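Local coordinates for protein proabylysin (Pyrococcus abyssi, PDB 4JIU) that binds zinc and is the inactive precursor of a soluble minigluzincin, a small metallopeptidase that probably hydrolyses peptide bonds once activated, at residues R32-K36 and Y37-T41; I59-L62 and A63-K66; S74-W77 and R78-K82. The protein carries 1 engineered substitution. All coordinates share one frame; numbering follows the deposited sequence.

Contact 1: R32-K36 and Y37-T41; sequences RVSFK and YGTIT
Backbone bonds join R32-S34 to T39-T41. R32 and T41 are a hydrogen-bonded antiparallel pair: R32 N lies 3.0 Å from T41 O, and T41 N lies 2.9 Å from R32 O. V33 and I40 follow as a non-hydrogen-bonded pair. S34 and T39 are hydrogen-bonded again, with S34 N 3.0 Å from T39 O and T39 N returning to S34 O. G38 N reaches the same S34 O, but weakly. S34 therefore faces both G38 and T39. This is a G1 beta bulge, and the positive phi of G38 (70°) favours glycine. It closes the beta hairpin of strands 31-34 and 39-42; the second strand also pairs with strand 20-23.

Polar side chains lie on the face that carries S34, T39 and T41. The S34 hydroxyl is turned away from its own backbone N (chi1 172°) and toward the loop. There OG accepts the N-H of Y37, with OG to Y37 N at 3.0 Å and an angle of 158° at the hydrogen. With an alanine here, the Y37 N-H would probably lose its acceptor and the loop would be held less firmly. T39 OG1 and T41 OG1 share one water, which also gives a weak bond to R32 O.

Two carbon contacts complete the set. K36 makes a CH-pi contact with Y37, its CG over the ring centre at 3.9 Å. Its extended chain carries CD and CE on toward the Y37 hydroxyl. On the face of the sheet opposite S34 and T39, V33 CG1 meets I40 CG1 at 4.1 Å. V33 packs on E61 and L65 of helix 51-67; I40 packs on E61 and L62.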
ATOM      1  N   ARG A  32       3.293   2.130  -6.378  1.00 10.93           N
ATOM      2  CA  ARG A  32       2.939   1.050  -7.306  1.00 10.52           C
ATOM      3  C   ARG A  32       3.770  -0.196  -6.963  1.00 10.01           C
ATOM      4  O   ARG A  32       4.660  -0.090  -6.138  1.00 13.79           O
ATOM      5  CB  ARG A  32       3.176   1.462  -8.736  1.00 11.77           C
ATOM      6  CG  ARG A  32       4.657   1.659  -9.013  1.00 13.98           C
ATOM      7  CD  ARG A  32       4.938   2.002 -10.438  1.00 19.76           C
ATOM      8  NE  ARG A  32       6.326   2.315 -10.715  1.00 21.70           N
ATOM      9  CZ  ARG A  32       6.767   3.267 -11.511  1.00 24.39           C
ATOM     10  NH1 ARG A  32       5.970   4.090 -12.198  1.00 22.28           N
ATOM     11  NH2 ARG A  32       8.067   3.492 -11.720  1.00 28.94           N
ATOM     12  N   VAL A  33       3.433  -1.328  -7.531  1.00  9.90           N
ATOM     13  CA  VAL A  33       4.167  -2.562  -7.327  1.00  9.49           C
ATOM     14  C   VAL A  33       4.764  -3.070  -8.629  1.00  9.69           C
ATOM     15  O   VAL A  33       4.356  -2.754  -9.735  1.00 10.73           O
ATOM     16  CB  VAL A  33       3.303  -3.687  -6.726  1.00 10.56           C
ATOM     17  CG1 VAL A  33       2.737  -3.215  -5.380  1.00 13.45           C
ATOM     18  CG2 VAL A  33       2.240  -4.191  -7.652  1.00 11.55           C
ATOM     19  N   SER A  34       5.722  -3.989  -8.429  1.00 10.86           N
ATOM     20  CA  SER A  34       6.140  -4.938  -9.452  1.00 10.08           C
ATOM     21  C   SER A  34       5.788  -6.360  -8.954  1.00  9.74           C
ATOM     22  O   SER A  34       6.347  -6.813  -7.937  1.00 10.50           O
ATOM     23  CB  SER A  34       7.633  -4.920  -9.737  1.00 10.96           C
ATOM     24  OG  SER A  34       8.009  -5.973 -10.591  1.00 11.69           O
ATOM     25  N   PHE A  35       4.847  -6.982  -9.650  1.00 10.39           N
ATOM     26  CA  PHE A  35       4.530  -8.381  -9.397  1.00 10.53           C
ATOM     27  C   PHE A  35       5.701  -9.281  -9.735  1.00 11.13           C
ATOM     28  O   PHE A  35       6.005 -10.276  -9.054  1.00 12.63           O
ATOM     29  CB  PHE A  35       3.299  -8.817 -10.206  1.00 11.33           C
ATOM     30  CG  PHE A  35       2.044  -8.014  -9.961  1.00 10.42           C
ATOM     31  CD1 PHE A  35       1.814  -6.867 -10.690  1.00 11.13           C
ATOM     32  CD2 PHE A  35       1.121  -8.380  -9.012  1.00 11.69           C
ATOM     33  CE1 PHE A  35       0.669  -6.117 -10.483  1.00 11.79           C
ATOM     34  CE2 PHE A  35      -0.042  -7.651  -8.800  1.00 12.72           C
ATOM     35  CZ  PHE A  35      -0.212  -6.538  -9.516  1.00 12.70           C
ATOM     36  N   LYS A  36       6.375  -8.953 -10.840  1.00 10.88           N
ATOM     37  CA  LYS A  36       7.480  -9.768 -11.346  1.00 12.55           C
ATOM     38  C   LYS A  36       8.625  -9.831 -10.370  1.00 12.52           C
ATOM     39  O   LYS A  36       9.178 -10.888 -10.082  1.00 15.86           O
ATOM     40  CB  LYS A  36       7.911  -9.188 -12.699  1.00 15.47           C
ATOM     41  CG  LYS A  36       9.044  -9.919 -13.386  1.00 19.08           C
ATOM     42  CD  LYS A  36       9.226  -9.449 -14.825  1.00 22.91           C
ATOM     43  CE  LYS A  36      10.094 -10.346 -15.668  1.00 32.97           C
ATOM     44  NZ  LYS A  36      10.323  -9.723 -17.018  1.00 37.39           N
ATOM     45  N   TYR A  37       8.995  -8.670  -9.829  1.00 12.08           N
ATOM     46  CA  TYR A  37      10.181  -8.542  -8.994  1.00 12.31           C
ATOM     47  C   TYR A  37       9.887  -8.458  -7.504  1.00 12.34           C
ATOM     48  O   TYR A  37      10.797  -8.526  -6.677  1.00 14.75           O
ATOM     49  CB  TYR A  37      11.031  -7.341  -9.422  1.00 12.44           C
ATOM     50  CG  TYR A  37      11.520  -7.518 -10.839  1.00 13.68           C
ATOM     51  CD1 TYR A  37      11.166  -6.599 -11.841  1.00 14.50           C
ATOM     52  CD2 TYR A  37      12.358  -8.564 -11.191  1.00 15.83           C
ATOM     53  CE1 TYR A  37      11.629  -6.782 -13.132  1.00 19.15           C
ATOM     54  CE2 TYR A  37      12.824  -8.747 -12.465  1.00 21.54           C
ATOM     55  CZ  TYR A  37      12.453  -7.838 -13.423  1.00 19.45           C
ATOM     56  OH  TYR A  37      12.896  -7.988 -14.702  1.00 25.67           O
ATOM     57  N   GLY A  38       8.608  -8.308  -7.121  1.00 11.61           N
ATOM     58  CA  GLY A  38       8.299  -8.277  -5.713  1.00 11.56           C
ATOM     59  C   GLY A  38       8.797  -6.993  -5.053  1.00 10.76           C
ATOM     60  O   GLY A  38       9.530  -7.033  -4.059  1.00 12.79           O
ATOM     61  N   THR A  39       8.369  -5.859  -5.602  1.00 10.64           N
ATOM     62  CA  THR A  39       8.771  -4.565  -5.073  1.00 10.26           C
ATOM     63  C   THR A  39       7.535  -3.676  -4.907  1.00  9.29           C
ATOM     64  O   THR A  39       6.530  -3.828  -5.596  1.00 10.50           O
ATOM     65  CB  THR A  39       9.786  -3.835  -5.962  1.00 10.93           C
ATOM     66  OG1 THR A  39       9.174  -3.545  -7.250  1.00 12.09           O
ATOM     67  CG2 THR A  39      11.048  -4.672  -6.165  1.00 12.84           C
ATOM     68  N   ILE A  40       7.690  -2.752  -3.989  1.00  9.20           N
ATOM     69  CA  ILE A  40       6.759  -1.637  -3.799  1.00  9.15           C
ATOM     70  C   ILE A  40       7.573  -0.359  -3.974  1.00  9.95           C
ATOM     71  O   ILE A  40       8.565  -0.198  -3.262  1.00 11.79           O
ATOM     72  CB  ILE A  40       6.076  -1.662  -2.438  1.00 10.00           C
ATOM     73  CG1 ILE A  40       5.284  -2.945  -2.184  1.00 10.36           C
ATOM     74  CG2 ILE A  40       5.259  -0.375  -2.290  1.00 11.35           C
ATOM     75  CD1 ILE A  40       4.797  -3.148  -0.777  1.00 11.93           C
ATOM     76  N   THR A  41       7.197   0.490  -4.908  1.00 10.28           N
ATOM     77  CA  THR A  41       7.856   1.781  -5.091  1.00 10.87           C
ATOM     78  C   THR A  41       6.945   2.867  -4.594  1.00 11.26           C
ATOM     79  O   THR A  41       5.760   2.919  -4.936  1.00 12.20           O
ATOM     80  CB  THR A  41       8.189   1.954  -6.577  1.00 12.42           C
ATOM     81  OG1 THR A  41       9.059   0.898  -7.013  1.00 13.85           O
ATOM     82  CG2 THR A  41       8.921   3.270  -6.788  1.00 15.16           C
TER
HETATM   83  O   HOH W   1       7.546  -1.240  -7.649  1.00 13.40           O

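Contact 2: I59-L62 and A63-K66; sequences IHEL and AHLK. With ZN (zinc ion), chain B.
The H60 imidazole lies beside that of H64, one helical turn further on, and both point the same way. Their centroids are 4.9 Å apart and their planes are turned 67° from each other, an oblique pairing. What joins them is the zinc ion. H60 NE2 binds it at 2.0 Å, and H64 NE2 binds it at 2.0 Å. The two nitrogens come within 3.2 Å of each other because they share the metal.

The torsions differ to make this possible. In H60, CG is opposite the backbone N (chi1 -179°). In H64, CG lies beside the backbone N instead (chi1 -83°). These two settings bring both NE2 atoms to the same zinc ion, from residues one turn apart. Each far nitrogen is also held: H60 ND1 by Y56 OH, and H64 ND1 by T69 O. These bonds help fix the rotation of both rings. H72 NE2 and V105 O complete the metal site.

H60, E61 and H64 form the HExxH motif of zinc metallopeptidases. The E61 chain bends at chi2 and lies alongside H64, with OE1 3.6 Å from H64 CD2. The binding of V105 O at the metal is consistent with a blocked site in the zymogen.

Ordinary helix bonds run beneath, such as A63 N to I59 O at 2.8 Å and K66 N to L62 O at 2.8 Å. The helix is buried on several sides. L62 packs on helix 2-13, A63 faces F76 and V80 of helix 74-80, and E61 and L65 rest against strand 31-34.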
ATOM      1  N   ILE A  59      -0.267  -1.680   2.915  1.00  9.13           N
ATOM      2  CA  ILE A  59      -1.253  -2.743   2.891  1.00  8.89           C
ATOM      3  C   ILE A  59      -1.908  -2.822   1.519  1.00  8.51           C
ATOM      4  O   ILE A  59      -2.089  -3.959   1.017  1.00  9.51           O
ATOM      5  CB  ILE A  59      -2.266  -2.562   4.021  1.00  9.36           C
ATOM      6  CG1 ILE A  59      -1.689  -2.883   5.407  1.00 10.34           C
ATOM      7  CG2 ILE A  59      -3.547  -3.354   3.752  1.00 10.08           C
ATOM      8  CD1 ILE A  59      -1.440  -4.353   5.656  1.00 11.26           C
ATOM      9  N   HIS A  60      -2.277  -1.701   0.939  1.00  9.10           N
ATOM     10  CA  HIS A  60      -2.895  -1.676  -0.377  1.00  8.81           C
ATOM     11  C   HIS A  60      -1.981  -2.308  -1.392  1.00  8.43           C
ATOM     12  O   HIS A  60      -2.392  -3.146  -2.222  1.00  9.21           O
ATOM     13  CB  HIS A  60      -3.268  -0.227  -0.704  1.00  9.40           C
ATOM     14  CG  HIS A  60      -3.939  -0.083  -2.040  1.00  9.02           C
ATOM     15  ND1 HIS A  60      -5.269   0.252  -2.152  1.00 10.23           N
ATOM     16  CD2 HIS A  60      -3.543  -0.175  -3.330  1.00  9.43           C
ATOM     17  CE1 HIS A  60      -5.633   0.333  -3.426  1.00 10.76           C
ATOM     18  NE2 HIS A  60      -4.571   0.037  -4.180  1.00 10.77           N
ATOM     19  N   GLU A  61      -0.721  -1.872  -1.393  1.00  8.71           N
ATOM     20  CA  GLU A  61       0.206  -2.406  -2.392  1.00  8.84           C
ATOM     21  C   GLU A  61       0.550  -3.890  -2.162  1.00  8.78           C
ATOM     22  O   GLU A  61       0.587  -4.672  -3.087  1.00  9.27           O
ATOM     23  CB  GLU A  61       1.437  -1.536  -2.497  1.00  9.29           C
ATOM     24  CG  GLU A  61       1.143  -0.108  -2.923  1.00  9.98           C
ATOM     25  CD  GLU A  61       0.413   0.015  -4.236  1.00 11.63           C
ATOM     26  OE1 GLU A  61       0.409  -0.852  -5.113  1.00 14.37           O
ATOM     27  OE2 GLU A  61      -0.219   1.102  -4.401  1.00 13.49           O
ATOM     28  N   LEU A  62       0.718  -4.283  -0.896  1.00  8.74           N
ATOM     29  CA  LEU A  62       0.941  -5.667  -0.566  0.59  9.55           C
ATOM     30  C   LEU A  62      -0.278  -6.508  -0.969  1.00  9.52           C
ATOM     31  O   LEU A  62      -0.100  -7.649  -1.412  1.00 10.77           O
ATOM     32  CB  LEU A  62       1.217  -5.926   0.919  0.59  9.83           C
ATOM     33  CG  LEU A  62       2.600  -5.524   1.394  0.59 10.37           C
ATOM     34  CD1 LEU A  62       2.663  -5.562   2.903  0.59 16.30           C
ATOM     35  CD2 LEU A  62       3.690  -6.414   0.806  0.59 11.90           C
ATOM     36  N   ALA A  63      -1.489  -5.981  -0.828  1.00  9.55           N
ATOM     37  CA  ALA A  63      -2.681  -6.680  -1.227  1.00  9.42           C
ATOM     38  C   ALA A  63      -2.702  -6.955  -2.715  1.00  9.34           C
ATOM     39  O   ALA A  63      -3.141  -8.024  -3.159  1.00 10.27           O
ATOM     40  CB  ALA A  63      -3.936  -5.921  -0.781  1.00 10.21           C
ATOM     41  N   HIS A  64      -2.193  -6.032  -3.523  1.00  8.81           N
ATOM     42  CA  HIS A  64      -2.066  -6.284  -4.970  1.00  8.88           C
ATOM     43  C   HIS A  64      -1.193  -7.498  -5.193  1.00  9.56           C
ATOM     44  O   HIS A  64      -1.497  -8.407  -5.956  1.00 10.79           O
ATOM     45  CB  HIS A  64      -1.486  -5.079  -5.699  1.00  9.73           C
ATOM     46  CG  HIS A  64      -2.486  -4.039  -6.044  1.00  9.32           C
ATOM     47  ND1 HIS A  64      -3.556  -4.311  -6.887  1.00  9.93           N
ATOM     48  CD2 HIS A  64      -2.571  -2.729  -5.721  1.00  9.38           C
ATOM     49  CE1 HIS A  64      -4.256  -3.183  -7.008  1.00  9.82           C
ATOM     50  NE2 HIS A  64      -3.701  -2.187  -6.309  1.00  9.85           N
ATOM     51  N   LEU A  65      -0.040  -7.516  -4.548  1.00  9.71           N
ATOM     52  CA  LEU A  65       0.932  -8.574  -4.713  1.00 10.58           C
ATOM     53  C   LEU A  65       0.351  -9.898  -4.230  1.00 11.05           C
ATOM     54  O   LEU A  65       0.488 -10.931  -4.923  1.00 13.79           O
ATOM     55  CB  LEU A  65       2.216  -8.258  -3.955  1.00 11.05           C
ATOM     56  CG  LEU A  65       3.062  -7.148  -4.540  1.00 11.86           C
ATOM     57  CD1 LEU A  65       4.242  -6.856  -3.579  1.00 14.49           C
ATOM     58  CD2 LEU A  65       3.565  -7.438  -5.918  1.00 12.99           C
ATOM     59  N   LYS A  66      -0.258  -9.923  -3.065  1.00 11.30           N
ATOM     60  CA  LYS A  66      -0.776 -11.168  -2.508  1.00 11.54           C
ATOM     61  C   LYS A  66      -1.947 -11.721  -3.295  1.00 11.51           C
ATOM     62  O   LYS A  66      -2.040 -12.909  -3.519  1.00 13.20           O
ATOM     63  CB  LYS A  66      -1.158 -10.939  -1.078  1.00 12.47           C
ATOM     64  CG  LYS A  66      -1.508 -12.275  -0.387  0.65 11.19           C
ATOM     65  CD  LYS A  66      -1.795 -11.948   1.086  0.65 15.81           C
ATOM     66  CE  LYS A  66      -1.845 -13.212   1.916  0.65 17.84           C
ATOM     67  NZ  LYS A  66      -3.108 -13.935   1.559  0.65 20.59           N
TER
HETATM   68 ZN    ZN B 201      -4.562  -0.396  -6.114  0.96 10.19          ZN

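Contact 3: S74-W77 and R78-K82; sequences SSFW and REVEK
V80 meets the rings of both F76 and W77 along one side of the short helix 74-80. The i to i+4 and i to i+3 spacings of the alpha helix bring the three side chains together. F76 and V80 cross at a slant. V80 CG2 is 3.9 Å from F76 CE2 and makes an off-centre CH-pi contact with the ring, 29° from its normal. W77 and V80 run side by side, with V80 CB 3.9 Å from W77 CE3. V80 CG1 also touches the benzo part of the indole.

The two aromatic rings are turned against each other as well. F76 brings its CD2 over the centre of the W77 indole, 3.7 Å above the plane. Seen from the other ring, W77 CE2 lies at the edge of F76. The first torsions set this up: F76 CG is opposite its backbone N (chi1 170°), while W77 CG is beside its own. F76 is thereby sent toward the zinc site, where it meets the rings of H60, H64 and H72. W77 packs on H72, Y56 and helix 88-100.

On another side of the helix the R78 chain bends at chi3. Its guanidinium lays one face against S75 CA. Main-chain bonds tie the two halves: R78 N to S74 O at 2.9 Å, and E81 N to W77 O at 2.9 Å. V80 N also bonds to F76 O.

E79 has several partners. A water bridges its OE2 to S75 O, and OE2 also pairs with K66 of helix 51-67. Its other oxygen holds the lysine at the end of the segment: K82 NZ forms a salt bridge with E79 OE1 at 2.7 Å, on the syn side and 28° out of the carboxylate plane.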
ATOM      1  N   SER A  74     -12.819  -8.388  -5.120  1.00 15.31           N
ATOM      2  CA  SER A  74     -13.234  -8.686  -3.747  0.55 16.10           C
ATOM      3  C   SER A  74     -12.096  -9.359  -2.977  1.00 14.20           C
ATOM      4  O   SER A  74     -11.923  -9.144  -1.762  1.00 15.03           O
ATOM      5  CB  SER A  74     -14.466  -9.577  -3.719  0.55 19.26           C
ATOM      6  OG  SER A  74     -15.548  -9.014  -4.424  0.55 21.28           O
ATOM      7  N   SER A  75     -11.275 -10.185  -3.661  1.00 15.29           N
ATOM      8  CA  SER A  75     -10.202 -10.823  -2.879  0.55 15.84           C
ATOM      9  C   SER A  75      -9.122  -9.813  -2.530  1.00 13.48           C
ATOM     10  O   SER A  75      -8.514  -9.930  -1.458  1.00 15.49           O
ATOM     11  CB  SER A  75      -9.631 -11.994  -3.679  0.55 17.86           C
ATOM     12  OG  SER A  75      -9.195 -11.475  -4.926  0.55 26.91           O
ATOM     13  N   PHE A  76      -8.906  -8.821  -3.382  1.00 12.37           N
ATOM     14  CA  PHE A  76      -8.017  -7.715  -3.015  1.00 11.47           C
ATOM     15  C   PHE A  76      -8.483  -7.036  -1.755  1.00 11.07           C
ATOM     16  O   PHE A  76      -7.753  -6.808  -0.793  1.00 11.66           O
ATOM     17  CB  PHE A  76      -7.955  -6.747  -4.232  1.00 11.21           C
ATOM     18  CG  PHE A  76      -7.253  -5.458  -3.885  1.00 10.58           C
ATOM     19  CD1 PHE A  76      -5.853  -5.375  -3.994  1.00 10.50           C
ATOM     20  CD2 PHE A  76      -7.958  -4.350  -3.458  1.00 10.86           C
ATOM     21  CE1 PHE A  76      -5.202  -4.225  -3.634  1.00 11.13           C
ATOM     22  CE2 PHE A  76      -7.295  -3.212  -3.062  1.00 10.82           C
ATOM     23  CZ  PHE A  76      -5.944  -3.155  -3.157  1.00 10.55           C
ATOM     24  N   TRP A  77      -9.766  -6.627  -1.739  1.00 11.35           N
ATOM     25  CA  TRP A  77     -10.292  -5.884  -0.619  1.00 12.15           C
ATOM     26  C   TRP A  77     -10.331  -6.734   0.643  1.00 12.14           C
ATOM     27  O   TRP A  77     -10.168  -6.230   1.728  1.00 12.23           O
ATOM     28  CB  TRP A  77     -11.662  -5.256  -0.893  1.00 12.79           C
ATOM     29  CG  TRP A  77     -11.568  -4.133  -1.849  1.00 12.38           C
ATOM     30  CD1 TRP A  77     -12.116  -4.067  -3.092  1.00 12.64           C
ATOM     31  CD2 TRP A  77     -10.854  -2.890  -1.697  1.00 12.41           C
ATOM     32  NE1 TRP A  77     -11.830  -2.899  -3.743  1.00 13.34           N
ATOM     33  CE2 TRP A  77     -11.034  -2.139  -2.887  1.00 13.05           C
ATOM     34  CE3 TRP A  77     -10.072  -2.327  -0.694  1.00 12.92           C
ATOM     35  CZ2 TRP A  77     -10.481  -0.859  -3.104  1.00 13.52           C
ATOM     36  CZ3 TRP A  77      -9.523  -1.058  -0.891  1.00 13.80           C
ATOM     37  CH2 TRP A  77      -9.729  -0.351  -2.081  1.00 14.82           C
ATOM     38  N   ARG A  78     -10.516  -8.074   0.489  1.00 13.75           N
ATOM     39  CA  ARG A  78     -10.448  -8.936   1.662  1.00 14.16           C
ATOM     40  C   ARG A  78      -9.092  -8.846   2.377  1.00 13.04           C
ATOM     41  O   ARG A  78      -9.043  -8.850   3.604  1.00 14.03           O
ATOM     42  CB  ARG A  78     -10.690 -10.381   1.257  1.00 18.70           C
ATOM     43  CG  ARG A  78     -10.510 -11.512   2.203  1.00 25.01           C
ATOM     44  CD  ARG A  78     -11.195 -12.801   1.767  1.00 35.74           C
ATOM     45  NE  ARG A  78     -10.376 -13.688   0.939  1.00 45.45           N
ATOM     46  CZ  ARG A  78     -10.554 -14.096  -0.308  1.00 43.76           C
ATOM     47  NH1 ARG A  78     -11.594 -13.704  -1.055  1.00 45.70           N
ATOM     48  NH2 ARG A  78      -9.684 -14.922  -0.899  1.00 55.74           N
ATOM     49  N   GLU A  79      -8.015  -8.725   1.600  1.00 12.06           N
ATOM     50  CA  GLU A  79      -6.707  -8.585   2.245  1.00 12.14           C
ATOM     51  C   GLU A  79      -6.638  -7.247   2.979  1.00 10.94           C
ATOM     52  O   GLU A  79      -6.183  -7.154   4.111  1.00 11.26           O
ATOM     53  CB  GLU A  79      -5.591  -8.673   1.215  1.00 12.71           C
ATOM     54  CG  GLU A  79      -5.511 -10.008   0.512  1.00 14.71           C
ATOM     55  CD  GLU A  79      -5.227 -11.152   1.457  1.00 17.59           C
ATOM     56  OE1 GLU A  79      -4.697 -10.963   2.577  1.00 17.72           O
ATOM     57  OE2 GLU A  79      -5.445 -12.311   1.014  1.00 27.11           O
ATOM     58  N   VAL A  80      -7.023  -6.155   2.315  1.00 10.36           N
ATOM     59  CA  VAL A  80      -7.007  -4.814   2.936  1.00 10.14           C
ATOM     60  C   VAL A  80      -7.794  -4.788   4.230  1.00 10.25           C
ATOM     61  O   VAL A  80      -7.364  -4.180   5.226  1.00 10.60           O
ATOM     62  CB  VAL A  80      -7.518  -3.767   1.919  1.00  9.99           C
ATOM     63  CG1 VAL A  80      -7.700  -2.430   2.584  1.00 12.53           C
ATOM     64  CG2 VAL A  80      -6.619  -3.669   0.704  1.00 11.21           C
ATOM     65  N   GLU A  81      -8.912  -5.509   4.224  1.00 10.01           N
ATOM     66  CA  GLU A  81      -9.815  -5.532   5.370  1.00 10.99           C
ATOM     67  C   GLU A  81      -9.312  -6.344   6.546  1.00 11.52           C
ATOM     68  O   GLU A  81      -9.905  -6.317   7.609  1.00 12.42           O
ATOM     69  CB  GLU A  81     -11.213  -5.974   4.898  1.00 13.87           C
ATOM     70  CG  GLU A  81     -11.879  -4.874   4.059  1.00 14.13           C
ATOM     71  CD  GLU A  81     -13.108  -5.299   3.326  1.00 18.58           C
ATOM     72  OE1 GLU A  81     -13.507  -4.572   2.385  1.00 18.71           O
ATOM     73  OE2 GLU A  81     -13.683  -6.351   3.662  1.00 26.80           O
ATOM     74  N   LYS A  82      -8.167  -7.011   6.399  1.00 11.17           N
ATOM     75  CA  LYS A  82      -7.482  -7.562   7.580  1.00 11.44           C
ATOM     76  C   LYS A  82      -6.955  -6.467   8.493  1.00 10.19           C
ATOM     77  O   LYS A  82      -6.681  -6.755   9.674  1.00 11.61           O
ATOM     78  CB  LYS A  82      -6.342  -8.526   7.152  1.00 12.31           C
ATOM     79  CG  LYS A  82      -6.908  -9.723   6.411  1.00 12.99           C
ATOM     80  CD  LYS A  82      -5.773 -10.587   5.883  1.00 13.72           C
ATOM     81  CE  LYS A  82      -6.258 -11.855   5.244  1.00 16.78           C
ATOM     82  NZ  LYS A  82      -5.119 -12.628   4.697  1.00 18.92           N
TER
HETATM   83  O   HOH W   2      -7.691 -12.627  -0.696  1.00 34.83           O

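From the N terminus, contact 1 comes first and closes the hairpin loop between strands 31-34 and 39-42. Contact 2 follows within helix 51-67, and contact 3 within helix 74-80; both span helical turns and close no longer loop. The three lie in series, so none nests in or crosses another. Contact 2 lies between the other two and touches both. Toward contact 1, F35 packs on H64 and S34 on L65. Toward contact 3, F76 CE1 packs against the backbone of H60 and H64. Contacts 1 and 3 do not touch, their nearest atoms being about 8 Å apart. The zinc-binding helix thus ties the sheet to helix 74-80.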